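Putative ATPase Rv3679 (Mycobacterium tuberculosis H37Rv, PDB 6BS3) hydrolyses ATP as one subunit of the heterodimeric BagAB ATPase complex, whose activity is required for resistance to nitric oxide and to elevated glycerol. Local coordinates at residues A[35-40]-A[236-241]; A[258-263]-A[283-288]; A[300-305]-A[310-315]; A[316-321]-A[328-333]. All blocks are in the same frame, centred on the assembly; numbering follows the deposited sequence.

Interaction 1: residues A[35-40]-A[236-241]; sequences STIAAA and SVIVNR. With MG (magnesium ion), chain D; ADP (adenosine-5'-diphosphate), chain C.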
# COMPACT_ATOMS: atom_id res chain seq x y z
N SER A 35 -2.35 -10.52 3.31
CA SER A 35 -1.49 -11.47 4.01
C SER A 35 -2.12 -12.05 5.25
O SER A 35 -2.09 -13.26 5.43
CB SER A 35 -0.13 -10.85 4.34
OG SER A 35 0.58 -10.47 3.17
N THR A 36 -2.67 -11.18 6.12
CA THR A 36 -3.37 -11.56 7.36
C THR A 36 -4.57 -12.48 7.07
O THR A 36 -4.72 -13.51 7.73
CB THR A 36 -3.85 -10.29 8.10
OG1 THR A 36 -2.76 -9.41 8.28
CG2 THR A 36 -4.46 -10.60 9.45
N ILE A 37 -5.44 -12.07 6.13
CA ILE A 37 -6.68 -12.76 5.75
C ILE A 37 -6.40 -14.07 4.98
O ILE A 37 -7.13 -15.03 5.15
CB ILE A 37 -7.63 -11.79 5.01
CG1 ILE A 37 -8.00 -10.61 5.94
CG2 ILE A 37 -8.88 -12.51 4.45
CD1 ILE A 37 -8.90 -9.59 5.36
N ALA A 38 -5.31 -14.12 4.17
CA ALA A 38 -4.95 -15.33 3.42
C ALA A 38 -4.50 -16.39 4.46
O ALA A 38 -4.96 -17.53 4.38
CB ALA A 38 -3.86 -15.03 2.40
N ALA A 39 -3.72 -15.98 5.48
CA ALA A 39 -3.32 -16.88 6.58
C ALA A 39 -4.54 -17.33 7.42
O ALA A 39 -4.65 -18.51 7.76
CB ALA A 39 -2.30 -16.20 7.47
N ALA A 40 -5.47 -16.40 7.74
CA ALA A 40 -6.69 -16.74 8.50
C ALA A 40 -7.61 -17.67 7.68
O ALA A 40 -8.22 -18.57 8.25
CB ALA A 40 -7.44 -15.47 8.90
N SER A 236 -15.38 -14.08 -3.06
CA SER A 236 -16.04 -13.18 -2.11
C SER A 236 -15.35 -11.83 -2.01
O SER A 236 -14.15 -11.72 -2.25
CB SER A 236 -16.03 -13.81 -0.71
OG SER A 236 -16.95 -14.89 -0.56
N VAL A 237 -16.09 -10.81 -1.58
CA VAL A 237 -15.50 -9.52 -1.22
C VAL A 237 -15.37 -9.61 0.32
O VAL A 237 -16.35 -9.94 0.99
CB VAL A 237 -16.30 -8.27 -1.69
CG1 VAL A 237 -15.80 -6.99 -1.01
CG2 VAL A 237 -16.24 -8.13 -3.20
N ILE A 238 -14.17 -9.41 0.86
CA ILE A 238 -13.92 -9.49 2.30
C ILE A 238 -13.67 -8.09 2.83
O ILE A 238 -12.63 -7.50 2.54
CB ILE A 238 -12.79 -10.50 2.65
CG1 ILE A 238 -13.04 -11.88 2.00
CG2 ILE A 238 -12.58 -10.60 4.18
CD1 ILE A 238 -11.87 -13.00 2.13
N VAL A 239 -14.64 -7.56 3.60
CA VAL A 239 -14.55 -6.23 4.21
C VAL A 239 -13.85 -6.38 5.54
O VAL A 239 -14.43 -6.87 6.50
CB VAL A 239 -15.90 -5.45 4.30
CG1 VAL A 239 -15.69 -4.09 4.97
CG2 VAL A 239 -16.55 -5.27 2.93
N ASN A 240 -12.57 -5.98 5.58
CA ASN A 240 -11.73 -6.04 6.76
C ASN A 240 -11.88 -4.80 7.66
O ASN A 240 -12.38 -3.75 7.22
CB ASN A 240 -10.26 -6.20 6.32
CG ASN A 240 -9.32 -6.73 7.38
OD1 ASN A 240 -9.73 -7.39 8.35
ND2 ASN A 240 -8.03 -6.47 7.21
N ARG A 241 -11.44 -4.94 8.92
CA ARG A 241 -11.37 -3.92 9.99
C ARG A 241 -12.66 -3.12 10.17
O ARG A 241 -12.65 -1.89 10.14
CB ARG A 241 -10.17 -2.97 9.83
CG ARG A 241 -8.85 -3.69 9.64
CD ARG A 241 -7.66 -2.85 10.06
NE ARG A 241 -7.61 -1.58 9.36
CZ ARG A 241 -6.69 -0.64 9.57
NH1 ARG A 241 -5.72 -0.86 10.45
NH2 ARG A 241 -6.74 0.50 8.91
MG MG D . 1.18 -8.45 2.30
PB ADP C . -1.64 -6.42 2.82
O1B ADP C . -0.93 -7.78 2.68
O2B ADP C . -0.63 -5.28 2.56
O3B ADP C . -2.88 -6.28 1.98
PA ADP C . -1.54 -6.86 5.76
O1A ADP C . -0.01 -6.81 5.84
O2A ADP C . -2.06 -8.23 5.97
O3A ADP C . -2.03 -6.27 4.36
O5' ADP C . -2.21 -5.75 6.68
C5' ADP C . -1.85 -4.36 6.76
C4' ADP C . -1.73 -4.00 8.23
O4' ADP C . -3.02 -4.10 8.85
C3' ADP C . -0.79 -4.87 9.06
O3' ADP C . -0.11 -4.07 10.02
C2' ADP C . -1.75 -5.87 9.72
O2' ADP C . -1.25 -6.45 10.92
C1' ADP C . -2.98 -5.00 9.94
N9 ADP C . -4.25 -5.72 9.99
C8 ADP C . -4.78 -6.56 9.04
N7 ADP C . -5.98 -7.01 9.32
C5 ADP C . -6.26 -6.43 10.55
C6 ADP C . -7.40 -6.48 11.39
N6 ADP C . -8.49 -7.21 11.12
N1 ADP C . -7.38 -5.75 12.52
C2 ADP C . -6.29 -5.03 12.81
N3 ADP C . -5.16 -4.92 12.11
C4 ADP C . -5.21 -5.64 10.98
O HOH W 1 3.12 -9.18 1.93
O HOH W 2 0.63 -9.32 0.62
O HOH W 3 1.33 -6.34 1.21
O HOH W 4 1.75 -8.10 4.28

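Interaction 2: residues A[258-263]-A[283-288]; sequences GEVDAD and GLLTET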
# COMPACT_ATOMS: atom_id res chain seq x y z
N GLY A 258 -25.34 16.68 13.32
CA GLY A 258 -25.05 17.48 14.51
C GLY A 258 -26.16 17.50 15.54
O GLY A 258 -26.14 18.32 16.46
N GLU A 259 -27.14 16.59 15.40
CA GLU A 259 -28.30 16.48 16.28
C GLU A 259 -28.25 15.22 17.15
O GLU A 259 -28.41 14.11 16.64
CB GLU A 259 -29.61 16.54 15.46
CG GLU A 259 -29.82 17.85 14.72
CD GLU A 259 -31.06 17.94 13.85
OE1 GLU A 259 -31.29 17.01 13.04
OE2 GLU A 259 -31.79 18.95 13.96
N VAL A 260 -27.84 15.43 18.40
CA VAL A 260 -27.87 14.38 19.46
C VAL A 260 -28.70 15.07 20.54
O VAL A 260 -28.23 16.10 21.06
CB VAL A 260 -26.46 14.04 19.96
CG1 VAL A 260 -26.45 12.76 20.78
CG2 VAL A 260 -25.46 13.95 18.81
N ASP A 261 -29.88 14.54 20.86
CA ASP A 261 -30.67 15.30 21.86
C ASP A 261 -29.91 15.24 23.18
O ASP A 261 -29.66 14.12 23.66
CB ASP A 261 -32.09 14.74 21.99
CG ASP A 261 -32.95 15.50 22.98
OD1 ASP A 261 -33.24 16.69 22.72
OD2 ASP A 261 -33.33 14.91 24.01
N ALA A 262 -29.55 16.40 23.74
CA ALA A 262 -28.86 16.33 25.05
C ALA A 262 -29.86 16.02 26.17
O ALA A 262 -29.52 15.23 27.05
CB ALA A 262 -28.16 17.62 25.31
N ASP A 263 -31.05 16.63 26.15
CA ASP A 263 -31.98 16.34 27.24
C ASP A 263 -32.06 14.84 27.56
O ASP A 263 -31.98 14.48 28.74
CB ASP A 263 -33.37 16.94 26.98
CG ASP A 263 -33.45 18.46 27.11
OD1 ASP A 263 -32.78 19.03 28.01
OD2 ASP A 263 -34.21 19.08 26.33
N GLY A 283 -18.43 18.40 24.98
CA GLY A 283 -17.33 17.62 24.43
C GLY A 283 -17.71 16.18 24.14
O GLY A 283 -17.31 15.63 23.11
N LEU A 284 -18.52 15.58 25.05
CA LEU A 284 -19.05 14.22 24.94
C LEU A 284 -20.02 14.13 23.74
O LEU A 284 -20.02 13.12 23.03
CB LEU A 284 -19.74 13.83 26.26
CG LEU A 284 -20.61 12.57 26.30
CD1 LEU A 284 -19.77 11.32 26.49
CD2 LEU A 284 -21.66 12.67 27.39
N LEU A 285 -20.82 15.20 23.51
CA LEU A 285 -21.76 15.28 22.39
C LEU A 285 -21.05 15.32 21.02
O LEU A 285 -21.42 14.55 20.14
CB LEU A 285 -22.73 16.47 22.54
CG LEU A 285 -23.78 16.41 23.66
CD1 LEU A 285 -24.51 17.72 23.77
CD2 LEU A 285 -24.81 15.30 23.44
N THR A 286 -20.01 16.19 20.86
CA THR A 286 -19.23 16.30 19.61
C THR A 286 -18.43 15.03 19.31
O THR A 286 -18.14 14.77 18.15
CB THR A 286 -18.36 17.58 19.56
OG1 THR A 286 -17.39 17.53 20.60
CG2 THR A 286 -19.17 18.87 19.64
N GLU A 287 -18.11 14.23 20.36
CA GLU A 287 -17.41 12.94 20.24
C GLU A 287 -18.30 11.93 19.53
O GLU A 287 -17.79 11.13 18.74
CB GLU A 287 -17.01 12.40 21.62
CG GLU A 287 -15.70 12.94 22.16
CD GLU A 287 -15.25 12.43 23.52
OE1 GLU A 287 -15.89 11.49 24.05
OE2 GLU A 287 -14.25 12.97 24.04
N THR A 288 -19.61 11.96 19.80
CA THR A 288 -20.58 11.05 19.17
C THR A 288 -20.97 11.55 17.78
O THR A 288 -21.26 10.73 16.91
CB THR A 288 -21.79 10.76 20.09
OG1 THR A 288 -22.62 11.91 20.18
CG2 THR A 288 -21.38 10.29 21.49

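Interaction 3: residues A[300-305]-A[310-315]; sequences EIAQQL and VPRLEL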
# COMPACT_ATOMS: atom_id res chain seq x y z
N GLU A 300 -21.62 5.03 3.20
CA GLU A 300 -21.73 5.64 1.87
C GLU A 300 -20.74 5.00 0.89
O GLU A 300 -21.07 4.81 -0.27
CB GLU A 300 -21.45 7.15 1.98
CG GLU A 300 -22.17 8.01 0.96
CD GLU A 300 -21.84 9.49 1.07
OE1 GLU A 300 -22.00 10.06 2.17
OE2 GLU A 300 -21.42 10.08 0.04
N ILE A 301 -19.53 4.68 1.38
CA ILE A 301 -18.46 4.01 0.65
C ILE A 301 -18.87 2.54 0.39
O ILE A 301 -18.79 2.07 -0.75
CB ILE A 301 -17.10 4.16 1.43
CG1 ILE A 301 -16.49 5.57 1.18
CG2 ILE A 301 -16.10 3.04 1.09
CD1 ILE A 301 -15.50 6.16 2.30
N ALA A 302 -19.34 1.84 1.46
CA ALA A 302 -19.82 0.45 1.45
C ALA A 302 -20.98 0.23 0.47
O ALA A 302 -21.05 -0.83 -0.15
CB ALA A 302 -20.24 0.03 2.85
N GLN A 303 -21.88 1.23 0.34
CA GLN A 303 -23.04 1.21 -0.58
C GLN A 303 -22.61 0.95 -2.04
O GLN A 303 -23.37 0.33 -2.79
CB GLN A 303 -23.86 2.51 -0.45
CG GLN A 303 -25.13 2.58 -1.29
CD GLN A 303 -26.06 3.68 -0.84
OE1 GLN A 303 -27.13 3.42 -0.26
NE2 GLN A 303 -25.69 4.94 -1.09
N GLN A 304 -21.41 1.41 -2.45
CA GLN A 304 -20.87 1.20 -3.81
C GLN A 304 -20.67 -0.30 -4.15
O GLN A 304 -20.66 -0.65 -5.34
CB GLN A 304 -19.54 1.94 -3.98
CG GLN A 304 -19.63 3.46 -4.00
CD GLN A 304 -18.25 4.03 -4.18
OE1 GLN A 304 -17.52 4.25 -3.21
NE2 GLN A 304 -17.86 4.25 -5.43
N LEU A 305 -20.50 -1.16 -3.12
CA LEU A 305 -20.32 -2.60 -3.28
C LEU A 305 -21.67 -3.30 -3.49
O LEU A 305 -21.70 -4.40 -4.06
CB LEU A 305 -19.60 -3.23 -2.06
CG LEU A 305 -18.16 -2.76 -1.70
CD1 LEU A 305 -17.73 -3.36 -0.35
CD2 LEU A 305 -17.13 -3.12 -2.77
N VAL A 310 -22.10 -10.28 -5.61
CA VAL A 310 -20.95 -11.02 -5.14
C VAL A 310 -21.09 -11.23 -3.62
O VAL A 310 -21.39 -10.25 -2.92
CB VAL A 310 -19.65 -10.24 -5.51
CG1 VAL A 310 -18.44 -10.69 -4.71
CG2 VAL A 310 -19.35 -10.33 -7.01
N PRO A 311 -20.83 -12.45 -3.09
CA PRO A 311 -20.89 -12.63 -1.63
C PRO A 311 -19.91 -11.73 -0.87
O PRO A 311 -18.81 -11.42 -1.34
CB PRO A 311 -20.57 -14.12 -1.41
CG PRO A 311 -20.13 -14.63 -2.70
CD PRO A 311 -20.46 -13.69 -3.80
N ARG A 312 -20.33 -11.32 0.30
CA ARG A 312 -19.56 -10.43 1.15
C ARG A 312 -19.37 -10.98 2.54
O ARG A 312 -20.32 -11.41 3.19
CB ARG A 312 -20.25 -9.05 1.18
CG ARG A 312 -19.66 -8.09 0.16
CD ARG A 312 -20.61 -6.99 -0.22
NE ARG A 312 -20.71 -5.97 0.82
CZ ARG A 312 -21.52 -4.93 0.77
NH1 ARG A 312 -22.31 -4.75 -0.29
NH2 ARG A 312 -21.55 -4.05 1.75
N LEU A 313 -18.12 -10.95 2.99
CA LEU A 313 -17.66 -11.38 4.31
C LEU A 313 -17.16 -10.13 5.05
O LEU A 313 -16.74 -9.17 4.40
CB LEU A 313 -16.51 -12.44 4.20
CG LEU A 313 -16.89 -13.82 3.58
CD1 LEU A 313 -15.67 -14.59 3.14
CD2 LEU A 313 -17.70 -14.66 4.56
N GLU A 314 -17.24 -10.14 6.39
CA GLU A 314 -16.84 -9.03 7.26
C GLU A 314 -16.00 -9.55 8.41
O GLU A 314 -16.40 -10.48 9.10
CB GLU A 314 -18.06 -8.31 7.88
CG GLU A 314 -19.07 -7.69 6.92
CD GLU A 314 -19.95 -8.69 6.20
OE1 GLU A 314 -20.26 -9.76 6.78
OE2 GLU A 314 -20.32 -8.41 5.04
N LEU A 315 -14.85 -8.89 8.64
CA LEU A 315 -13.96 -9.20 9.73
C LEU A 315 -13.86 -7.99 10.66
O LEU A 315 -13.96 -6.84 10.19
CB LEU A 315 -12.57 -9.62 9.20
CG LEU A 315 -12.53 -10.92 8.39
CD1 LEU A 315 -11.18 -11.12 7.78
CD2 LEU A 315 -12.89 -12.12 9.26
O HOH W 5 -22.78 -6.82 -2.86

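Interaction 4: residues A[316-321]-A[328-333]; sequences PTVSDG and YELSES. With ADP (adenosine-5'-diphosphate), chain C.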
# COMPACT_ATOMS: atom_id res chain seq x y z
N PRO A 316 -13.69 -8.21 11.98
CA PRO A 316 -13.55 -7.08 12.90
C PRO A 316 -12.12 -6.52 12.89
O PRO A 316 -11.23 -7.02 12.18
CB PRO A 316 -13.89 -7.70 14.25
CG PRO A 316 -13.33 -9.11 14.15
CD PRO A 316 -13.56 -9.51 12.70
N THR A 317 -11.90 -5.46 13.69
CA THR A 317 -10.61 -4.85 13.93
C THR A 317 -10.06 -5.53 15.19
O THR A 317 -10.74 -5.57 16.22
CB THR A 317 -10.77 -3.34 14.21
OG1 THR A 317 -11.30 -2.68 13.07
CG2 THR A 317 -9.46 -2.67 14.65
N VAL A 318 -8.83 -6.04 15.10
CA VAL A 318 -8.08 -6.61 16.23
C VAL A 318 -7.48 -5.37 16.95
O VAL A 318 -6.73 -4.61 16.33
CB VAL A 318 -7.02 -7.63 15.74
CG1 VAL A 318 -6.06 -8.00 16.86
CG2 VAL A 318 -7.68 -8.88 15.16
N SER A 319 -7.78 -5.24 18.23
CA SER A 319 -7.69 -3.95 18.95
C SER A 319 -6.24 -3.48 18.98
O SER A 319 -5.99 -2.32 18.71
CB SER A 319 -8.24 -4.06 20.35
OG SER A 319 -7.48 -4.95 21.16
N ASP A 320 -5.34 -4.44 19.25
CA ASP A 320 -3.86 -4.25 19.28
C ASP A 320 -3.26 -4.83 17.99
O ASP A 320 -4.02 -5.01 17.01
CB ASP A 320 -3.25 -4.89 20.53
CG ASP A 320 -3.70 -4.23 21.82
OD1 ASP A 320 -4.55 -4.82 22.51
OD2 ASP A 320 -3.19 -3.13 22.13
N GLY A 321 -1.95 -5.11 17.99
CA GLY A 321 -1.23 -5.67 16.83
C GLY A 321 -1.69 -7.09 16.49
O GLY A 321 -2.12 -7.80 17.42
N TYR A 328 -6.07 -16.66 14.70
CA TYR A 328 -7.07 -17.64 15.12
C TYR A 328 -8.43 -16.98 15.35
O TYR A 328 -9.42 -17.56 14.94
CB TYR A 328 -6.59 -18.49 16.31
CG TYR A 328 -5.55 -19.51 15.88
CD1 TYR A 328 -5.93 -20.77 15.43
CD2 TYR A 328 -4.20 -19.19 15.85
CE1 TYR A 328 -4.98 -21.71 15.03
CE2 TYR A 328 -3.24 -20.11 15.42
CZ TYR A 328 -3.64 -21.38 15.04
OH TYR A 328 -2.68 -22.28 14.63
N GLU A 329 -8.47 -15.73 15.89
CA GLU A 329 -9.74 -14.98 16.06
C GLU A 329 -10.36 -14.63 14.71
O GLU A 329 -11.57 -14.72 14.56
CB GLU A 329 -9.54 -13.67 16.86
CG GLU A 329 -9.05 -13.87 18.28
CD GLU A 329 -8.57 -12.62 19.00
OE1 GLU A 329 -8.71 -11.50 18.45
OE2 GLU A 329 -8.06 -12.76 20.14
N LEU A 330 -9.53 -14.25 13.73
CA LEU A 330 -10.02 -13.93 12.38
C LEU A 330 -10.50 -15.19 11.65
O LEU A 330 -11.51 -15.13 10.96
CB LEU A 330 -9.00 -13.15 11.55
CG LEU A 330 -8.60 -11.76 12.08
CD1 LEU A 330 -7.45 -11.20 11.26
CD2 LEU A 330 -9.79 -10.76 12.03
N SER A 331 -9.81 -16.34 11.86
CA SER A 331 -10.18 -17.65 11.30
C SER A 331 -11.55 -18.07 11.86
O SER A 331 -12.44 -18.46 11.11
CB SER A 331 -9.11 -18.69 11.64
OG SER A 331 -9.49 -19.98 11.19
N GLU A 332 -11.72 -17.93 13.20
CA GLU A 332 -12.96 -18.19 13.92
C GLU A 332 -14.09 -17.27 13.37
O GLU A 332 -15.18 -17.76 13.11
CB GLU A 332 -12.76 -18.02 15.43
CG GLU A 332 -14.00 -18.33 16.25
CD GLU A 332 -14.35 -19.80 16.38
OE1 GLU A 332 -14.99 -20.35 15.46
OE2 GLU A 332 -13.98 -20.41 17.42
N SER A 333 -13.80 -15.97 13.13
CA SER A 333 -14.78 -15.03 12.55
C SER A 333 -15.22 -15.50 11.14
O SER A 333 -16.41 -15.51 10.86
CB SER A 333 -14.22 -13.62 12.51
OG SER A 333 -15.08 -12.78 11.75
PB ADP C . -1.64 -6.42 2.82
O1B ADP C . -0.93 -7.78 2.68
O2B ADP C . -0.63 -5.28 2.56
O3B ADP C . -2.88 -6.28 1.98
PA ADP C . -1.54 -6.86 5.76
O1A ADP C . -0.01 -6.81 5.84
O2A ADP C . -2.06 -8.23 5.97
O3A ADP C . -2.03 -6.27 4.36
O5' ADP C . -2.21 -5.75 6.68
C5' ADP C . -1.85 -4.36 6.76
C4' ADP C . -1.73 -4.00 8.23
O4' ADP C . -3.02 -4.10 8.85
C3' ADP C . -0.79 -4.87 9.06
O3' ADP C . -0.11 -4.07 10.02
C2' ADP C . -1.75 -5.87 9.72
O2' ADP C . -1.25 -6.45 10.92
C1' ADP C . -2.98 -5.00 9.94
N9 ADP C . -4.25 -5.72 9.99
C8 ADP C . -4.78 -6.56 9.04
N7 ADP C . -5.98 -7.01 9.32
C5 ADP C . -6.26 -6.43 10.55
C6 ADP C . -7.40 -6.48 11.39
N6 ADP C . -8.49 -7.21 11.12
N1 ADP C . -7.38 -5.75 12.52
C2 ADP C . -6.29 -5.03 12.81
N3 ADP C . -5.16 -4.92 12.11
C4 ADP C . -5.21 -5.64 10.98

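Interaction 1: residues A[35-40]-A[236-241]
I37, on the helix that follows the phosphate-binding loop, packs against I238 and N240 of the sheet strand 234-242. From CB the I37 side chain forks, and chi1 of -61° sets CG1 beside the backbone N and CG2 anti to it. The CG2 branch comes within 3.8 Å of I238 CD1. The other branch runs through CG1 to CD1, extended because chi2 is 180°, and its methyl ends 3.5 Å from N240 CG, against the amide group; I238 CG2 also lies beside this methyl. The I37 side chain lies alongside those of I238 and N240, pointing the opposite way.

N240 OD1 accepts a weak hydrogen bond from ADP N6 at 3.0 Å, while the amide nitrogen ND2 is held by the backbone oxygen of T32. On the helix side S35 N donates to ADP O1B, and T36 gives O2A two bonds, from its backbone N and from OG1 (2.7 Å from T36 OG1 to ADP O2A). S35 OG binds the magnesium ion at 2.3 Å, which ADP O1B and four waters complete to six ligands, and D162 bonds the same hydroxyl. S35 belongs to the Walker A P-loop, and T36 follows it directly. The contact therefore joins an apolar helix-sheet interface to the nucleotide site: the helix start binds phosphates and metal, while N240 meets the adenine.

Interaction 2: residues A[258-263]-A[283-288]
V260 and L285 bring their backbones to 6.8 Å, CA to CA, where the chain leading into helix 262-271 passes the long helix 278-302. Two helix-end motifs frame this linker. G258 ends the preceding helix in a Schellman motif, with phi 105°. D261 then takes the N-cap position, and its OD2 accepts from the backbone N of S264, so the D261 carboxylate caps the first turn. Between and just after these motifs, the linker residue V260 and the first helical residue A262 rest on helix 278-302.

V260 and A262 meet L285 and T288; the apolar part is V260, A262 and L285. L285 offers its two methyls to different partners: CD2 lies 4.0 Å from V260 CG1, and CD1 lies 4.0 Å from A262 CB. The fork is aimed this way with CG anti to the carbonyl carbon of L285 (chi1 -69°). V260 also reaches about one turn further along the helix, to T288. The carboxylate of E287 hydrogen-bonds to a polar side chain and to backbone of the other protein chain, which places this helix at the subunit interface.

V260 CG2 comes within 3.8 Å of T288 OG1, a hydroxyl that donates to L285 O at 2.9 Å with the donor tilted 21° from the carbonyl plane.

Interaction 3: residues A[300-305]-A[310-315]
R312 lays one face of its guanidinium over the side chain of L305. L305 CB stands 3.6 Å above that plane, displaced toward its rim, and R312 NH1 approaches L305 CB to 3.6 Å; L305 CD1 reaches the R312 NE end at 4.1 Å. The contact is therefore one of van der Waals packing between a flat charged group and an aliphatic side chain. A302 O lies 3.8 Å from R312 NH2, coming at the group obliquely.

A water sits in the plane of the guanidinium at its edge. It donates to L305 O at 2.9 Å and accepts a weak bond from R312 NH1, so it bridges the backbone of one segment to the charged group of the other. The same NH1 forms a salt bridge with D306, just after L305, which would restrain the rotation of the group. The bend in the arginine chain comes at chi3 (76°) and turns the guanidinium to lie over L305.

In the fold this is where the chain leaves the end of helix 278-302 and enters strand 312-316, an edge strand, within this chain, of the P-loop NTPase sheet. Backbone bonds join L313 to V237 and V239 of the neighbouring strand; these bonds hold the strand that carries R312 beside strand 234-242. I301 of the helix packs on V217 of helix 214-229, and A302 touches L212 in the loop before it. Further along the strand, the L315 side chain packs on L330, S333 and L334 of helix 324-336.

Interaction 4: residues A[316-321]-A[328-333]
Backbone atoms of P316 and V318, rather than side chains, read the adenine edge of ADP, while the side chains of the same residues pack against helix 324-336. ADP N6 donates to P316 O at 2.9 Å, and V318 N donates to ADP N1 at 3.0 Å, nearly straight at 171°. The pair uses both the donor and the acceptor on that edge, which fits recognition of the amino group of adenine.

L330, on the helix, touches both the loop and the ligand. Its CG is anti to the carbonyl carbon (chi1 -63°), and chi2 of 172° extends the chain so that CD2 lies 4.0 Å from P316 CD and 4.2 Å from V318 CG2, with ADP N6 at 3.9 Å from the same L330 CD2. About one turn further along the helix, S333 OG touches the proline ring, 3.7 Å from P316 CD. L330 also packs on T36 and A40 of helix 34-46, whose first turn binds the phosphates. A loop after the last strand, backed by the next helix and bonding adenine through its main chain, forms one part of the adenine-binding site in this ArsA-family nucleotide pocket.

How the interactions relate
From the N terminus, interaction 1 is the longest-range closure, bringing helix 34-46, just after the phosphate-binding loop, to strand 234-242 across 195 residues. The others follow in series, without nesting or crossing: interaction 2 joins the start of helix 262-271 to helix 278-302, interaction 3 closes the short turn from that helix's end to strand 312-316, and interaction 4 closes the loop between that strand and helix 324-336. Interactions 1, 3 and 4 meet: V239 N probably bonds L313 O, L315 CD2 lies 3.4 Å from S333 OG, and 1 and 4 both touch ADP. Interaction 2 stands apart, its centre about 35 Å from that of interaction 1, but shares helix 278-302 with interaction 3.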